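Local coordinates for protein CT296 (Chlamydia trachomatis, PDB 3QH6) that is of unknown function but resembles Fe(II) 2-oxoglutarate-dependent enzymes in its structure, at residues V75-L80 against I146-S151; W124-F127 against E131-Q134. All coordinates share one frame; numbering follows the deposited sequence. Where two conformers were deposited one is given.

Interaction 1: V75-L80 against I146-S151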
loop_
_atom_site.group_PDB
_atom_site.type_symbol
_atom_site.label_atom_id
_atom_site.label_comp_id
_atom_site.label_asym_id
_atom_site.label_seq_id
_atom_site.Cartn_x
_atom_site.Cartn_y
_atom_site.Cartn_z
ATOM N N VAL A 75 -2.469 -3.621 9.980
ATOM C CA VAL A 75 -2.710 -4.578 8.887
ATOM C C VAL A 75 -1.444 -5.423 8.660
ATOM O O VAL A 75 -1.475 -6.395 7.928
ATOM C CB VAL A 75 -3.181 -3.848 7.615
ATOM C CG1 VAL A 75 -3.460 -4.828 6.493
ATOM C CG2 VAL A 75 -4.454 -3.056 7.947
ATOM N N ARG A 76 -0.349 -5.057 9.335
ATOM C CA ARG A 76 0.938 -5.780 9.253
ATOM C C ARG A 76 1.554 -5.744 7.857
ATOM O O ARG A 76 2.248 -6.684 7.449
ATOM C CB ARG A 76 0.811 -7.237 9.731
ATOM C CG ARG A 76 0.144 -7.350 11.088
ATOM C CD ARG A 76 0.038 -8.789 11.537
ATOM N NE ARG A 76 1.324 -9.403 11.832
ATOM C CZ ARG A 76 1.986 -10.235 11.021
ATOM N NH1 ARG A 76 1.497 -10.561 9.830
ATOM N NH2 ARG A 76 3.153 -10.751 11.410
ATOM N N LEU A 77 1.318 -4.651 7.139
ATOM C CA LEU A 77 1.906 -4.449 5.821
ATOM C C LEU A 77 3.429 -4.550 5.837
ATOM O O LEU A 77 4.013 -5.020 4.868
ATOM C CB LEU A 77 1.536 -3.067 5.259
ATOM C CG LEU A 77 0.046 -2.842 5.021
ATOM C CD1 LEU A 77 -0.193 -1.509 4.329
ATOM C CD2 LEU A 77 -0.547 -4.005 4.186
ATOM N N ASP A 78 4.082 -4.116 6.916
ATOM C CA ASP A 78 5.545 -4.253 7.008
ATOM C C ASP A 78 5.986 -5.711 7.105
ATOM O O ASP A 78 6.973 -6.112 6.471
ATOM C CB ASP A 78 6.163 -3.440 8.166
ATOM C CG ASP A 78 5.356 -3.506 9.477
ATOM O OD1 ASP A 78 4.367 -4.284 9.596
ATOM O OD2 ASP A 78 5.743 -2.753 10.417
ATOM N N HIS A 79 5.262 -6.504 7.890
ATOM C CA HIS A 79 5.614 -7.907 8.049
ATOM C C HIS A 79 5.261 -8.680 6.775
ATOM O O HIS A 79 6.001 -9.563 6.367
ATOM C CB HIS A 79 4.934 -8.506 9.307
ATOM C CG HIS A 79 5.513 -7.990 10.588
ATOM N ND1 HIS A 79 5.047 -6.851 11.218
ATOM C CD2 HIS A 79 6.541 -8.441 11.347
ATOM C CE1 HIS A 79 5.759 -6.629 12.309
ATOM N NE2 HIS A 79 6.673 -7.577 12.411
ATOM N N LEU A 80 4.163 -8.317 6.118
ATOM C CA LEU A 80 3.769 -8.999 4.873
ATOM C C LEU A 80 4.741 -8.708 3.738
ATOM O O LEU A 80 5.123 -9.607 2.972
ATOM C CB LEU A 80 2.363 -8.595 4.463
ATOM C CG LEU A 80 1.280 -9.066 5.450
ATOM C CD1 LEU A 80 -0.023 -8.360 5.102
ATOM C CD2 LEU A 80 1.150 -10.617 5.431
ATOM N N ILE A 146 -2.699 5.627 -1.737
ATOM C CA ILE A 146 -1.452 6.030 -1.098
ATOM C C ILE A 146 -0.395 4.977 -1.410
ATOM O O ILE A 146 -0.661 3.777 -1.341
ATOM C CB ILE A 146 -1.619 6.278 0.438
ATOM C CG1 ILE A 146 -0.325 6.844 1.048
ATOM C CG2 ILE A 146 -2.078 5.004 1.221
ATOM C CD1 ILE A 146 -0.537 7.295 2.485
ATOM N N ILE A 147 0.772 5.427 -1.875
ATOM C CA ILE A 147 1.855 4.510 -2.137
ATOM C C ILE A 147 2.775 4.545 -0.933
ATOM O O ILE A 147 3.122 5.610 -0.434
ATOM C CB ILE A 147 2.626 4.853 -3.447
ATOM C CG1 ILE A 147 3.739 3.832 -3.660
ATOM C CG2 ILE A 147 3.174 6.283 -3.437
ATOM C CD1 ILE A 147 3.241 2.558 -4.366
ATOM N N LEU A 148 3.133 3.362 -0.460
ATOM C CA LEU A 148 3.907 3.202 0.764
ATOM C C LEU A 148 5.200 2.539 0.365
ATOM O O LEU A 148 5.164 1.509 -0.285
ATOM C CB LEU A 148 3.150 2.263 1.717
ATOM C CG LEU A 148 1.754 2.769 2.120
ATOM C CD1 LEU A 148 0.970 1.651 2.805
ATOM C CD2 LEU A 148 1.891 3.987 3.017
ATOM N N ARG A 149 6.334 3.114 0.749
ATOM C CA ARG A 149 7.612 2.559 0.370
ATOM C C ARG A 149 8.256 1.890 1.563
ATOM O O ARG A 149 8.500 2.542 2.574
ATOM C CB ARG A 149 8.542 3.679 -0.145
ATOM C CG ARG A 149 7.932 4.612 -1.184
ATOM C CD ARG A 149 7.551 3.852 -2.467
ATOM N NE ARG A 149 7.236 4.813 -3.526
ATOM C CZ ARG A 149 7.072 4.507 -4.798
ATOM N NH1 ARG A 149 7.199 3.250 -5.190
ATOM N NH2 ARG A 149 6.806 5.473 -5.687
ATOM N N PHE A 150 8.669 0.629 1.417
ATOM C CA PHE A 150 9.235 -0.086 2.573
ATOM C C PHE A 150 10.682 -0.450 2.326
ATOM O O PHE A 150 11.003 -0.954 1.266
ATOM C CB PHE A 150 8.442 -1.377 2.874
ATOM C CG PHE A 150 7.045 -1.127 3.350
ATOM C CD1 PHE A 150 6.774 -0.946 4.702
ATOM C CD2 PHE A 150 5.998 -1.016 2.451
ATOM C CE1 PHE A 150 5.449 -0.680 5.147
ATOM C CE2 PHE A 150 4.701 -0.762 2.901
ATOM C CZ PHE A 150 4.438 -0.590 4.235
ATOM N N SER A 151 11.548 -0.232 3.317
ATOM C CA SER A 151 12.991 -0.457 3.097
ATOM C C SER A 151 13.582 -1.297 4.238
ATOM O O SER A 151 13.191 -1.156 5.412
ATOM C CB SER A 151 13.739 0.889 2.983
ATOM O OG SER A 151 15.138 0.695 2.777
#
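L77 meets strand 145-151 directly after R76, which is the N-cap of helix 77-85 and, with a positive phi of 64°, the C-prime residue of the Schellman motif that closes helix 66-75, so one helix ends and the next begins at this residue. Two parts of the L77 side chain make the contact. Its CB lies 4.0 Å from F150 CZ, while further out its CD1 touches CD1 of L148 at 3.7 Å, the two leucine side chains crossing at about a right angle. The carbonyl O of L77 sits over one face of the F150 ring. In the fold this is a helix laid on one face of an antiparallel sheet, whose alternate residues L148 and F150 point at the helices; V68 and V72 of helix 66-75 cover the same two side chains. D78 comes next and meets the ring with CA, 4.0 Å from F150 CE1, and with CB, 4.2 Å from the same atom; CA lies obliquely to the ring. Setting CG between the backbone N and the carbonyl carbon (chi1 42°) turns the D78 carboxylate back toward H79, where OD1 accepts weak hydrogen bonds from N and ND1 of H79.

Interaction 2: W124-F127 against E131-Q134; sequences WGLF and EYPQ
L126 pushes its CD2 methyl against two side chains at once, the ring of Y132 and the pyrrolidine of P133. It stands on strand 125-128 of the antiparallel sheet, and here the loop that leaves the strand doubles back over one sheet face, in a protein of a cupin-clan family. F127, the next residue, turns to the other face and packs on L80, A81 and L84 of helix 77-85. L126 has CG anti to its backbone nitrogen (chi1 175°), which carries the isobutyl group out from the strand toward the loop. Of the Y132 ring, CE1 is nearest, 3.6 Å from L126 CD2, with CZ and OH each 4.0 Å from that methyl, which meets the ring obliquely. The Y132 hydroxyl is hydrogen-bonded to the carbonyl O of F137, which ties the ring to a later part of the same loop. F128 packs edge-to-face with Y132; V136 and, from strand 20-23, H20 and L22 also touch L126. P133 turns the CG corner of its pyrrolidine ring to the methyl, at roughly a right angle to the Y132 approach as seen from L126 CD2, its CG 3.6 Å and its CD 3.9 Å from that methyl.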
loop_
_atom_site.group_PDB
_atom_site.type_symbol
_atom_site.label_atom_id
_atom_site.label_comp_id
_atom_site.label_asym_id
_atom_site.label_seq_id
_atom_site.Cartn_x
_atom_site.Cartn_y
_atom_site.Cartn_z
ATOM N N TRP A 124 -8.293 -2.307 -1.363
ATOM C CA TRP A 124 -7.459 -3.184 -2.223
ATOM C C TRP A 124 -6.007 -2.700 -2.150
ATOM O O TRP A 124 -5.767 -1.501 -2.094
ATOM C CB TRP A 124 -7.914 -3.148 -3.688
ATOM C CG TRP A 124 -9.210 -3.900 -4.017
ATOM C CD1 TRP A 124 -10.438 -3.742 -3.429
ATOM C CD2 TRP A 124 -9.382 -4.888 -5.043
ATOM N NE1 TRP A 124 -11.364 -4.579 -4.021
ATOM C CE2 TRP A 124 -10.740 -5.293 -5.014
ATOM C CE3 TRP A 124 -8.522 -5.474 -5.981
ATOM C CZ2 TRP A 124 -11.252 -6.263 -5.891
ATOM C CZ3 TRP A 124 -9.033 -6.441 -6.850
ATOM C CH2 TRP A 124 -10.388 -6.827 -6.792
ATOM N N GLY A 125 -5.042 -3.607 -2.108
ATOM C CA GLY A 125 -3.648 -3.171 -2.120
ATOM C C GLY A 125 -2.785 -4.020 -3.037
ATOM O O GLY A 125 -3.034 -5.197 -3.225
ATOM N N LEU A 126 -1.764 -3.402 -3.616
ATOM C CA LEU A 126 -0.851 -4.068 -4.538
ATOM C C LEU A 126 0.549 -4.027 -3.947
ATOM O O LEU A 126 1.048 -2.930 -3.674
ATOM C CB LEU A 126 -0.881 -3.345 -5.917
ATOM C CG LEU A 126 0.093 -3.809 -7.024
ATOM C CD1 LEU A 126 -0.254 -5.226 -7.505
ATOM C CD2 LEU A 126 0.097 -2.853 -8.211
ATOM N N PHE A 127 1.167 -5.186 -3.689
ATOM C CA PHE A 127 2.577 -5.207 -3.311
ATOM C C PHE A 127 3.366 -5.309 -4.614
ATOM O O PHE A 127 3.014 -6.112 -5.467
ATOM C CB PHE A 127 2.957 -6.428 -2.502
ATOM C CG PHE A 127 2.344 -6.470 -1.108
ATOM C CD1 PHE A 127 1.033 -6.910 -0.936
ATOM C CD2 PHE A 127 3.108 -6.120 0.008
ATOM C CE1 PHE A 127 0.466 -7.007 0.348
ATOM C CE2 PHE A 127 2.549 -6.200 1.311
ATOM C CZ PHE A 127 1.237 -6.627 1.477
ATOM N N GLU A 131 9.218 -0.278 -10.780
ATOM C CA GLU A 131 8.195 0.619 -11.364
ATOM C C GLU A 131 6.776 0.073 -11.144
ATOM O O GLU A 131 6.566 -1.138 -11.128
ATOM C CB GLU A 131 8.457 0.781 -12.872
ATOM C CG GLU A 131 9.908 1.266 -13.153
ATOM C CD GLU A 131 9.967 2.447 -14.093
ATOM O OE1 GLU A 131 8.982 2.666 -14.832
ATOM O OE2 GLU A 131 11.006 3.153 -14.097
ATOM N N TYR A 132 5.812 0.972 -11.001
ATOM C CA TYR A 132 4.419 0.570 -10.862
ATOM C C TYR A 132 4.007 -0.259 -12.080
ATOM O O TYR A 132 4.248 0.159 -13.228
ATOM C CB TYR A 132 3.518 1.807 -10.722
ATOM C CG TYR A 132 2.098 1.461 -10.354
ATOM C CD1 TYR A 132 1.799 1.014 -9.070
ATOM C CD2 TYR A 132 1.056 1.598 -11.270
ATOM C CE1 TYR A 132 0.519 0.697 -8.717
ATOM C CE2 TYR A 132 -0.240 1.272 -10.920
ATOM C CZ TYR A 132 -0.494 0.820 -9.639
ATOM O OH TYR A 132 -1.762 0.494 -9.242
ATOM N N PRO A 133 3.395 -1.437 -11.845
ATOM C CA PRO A 133 3.051 -2.327 -12.967
ATOM C C PRO A 133 1.820 -1.886 -13.715
ATOM O O PRO A 133 0.775 -1.589 -13.119
ATOM C CB PRO A 133 2.801 -3.676 -12.279
ATOM C CG PRO A 133 2.422 -3.347 -10.933
ATOM C CD PRO A 133 3.190 -2.109 -10.551
ATOM N N GLN A 134 1.941 -1.880 -15.038
ATOM C CA GLN A 134 0.861 -1.454 -15.907
ATOM C C GLN A 134 -0.144 -2.584 -16.111
ATOM O O GLN A 134 0.217 -3.767 -16.139
ATOM C CB GLN A 134 1.432 -0.966 -17.245
ATOM C CG GLN A 134 2.365 0.240 -17.104
ATOM C CD GLN A 134 1.689 1.438 -16.446
ATOM O OE1 GLN A 134 2.025 1.828 -15.322
ATOM N NE2 GLN A 134 0.733 2.026 -17.149
#

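The centres of the two interactions lie about 12 Å apart, and both reach the same antiparallel sheet. Between strands 125-128 and 145-151 in the sheet order runs strand 111-116. Along the chain, interaction 2 is nested inside the long loop closed by interaction 1: helix 77-85 comes first, then strand 125-128 with its following loop, then strand 145-151. The shared sheet is the core on which both contacts rest, packed by helices in interaction 1 and by a loop on its other face in interaction 2. F127 bridges them on the helical side, its CZ 3.7 Å from L80 CB. The sequence family belongs to the cupin clan, and structural similarity to Fe(II) 2-oxoglutarate-dependent enzymes has been reported.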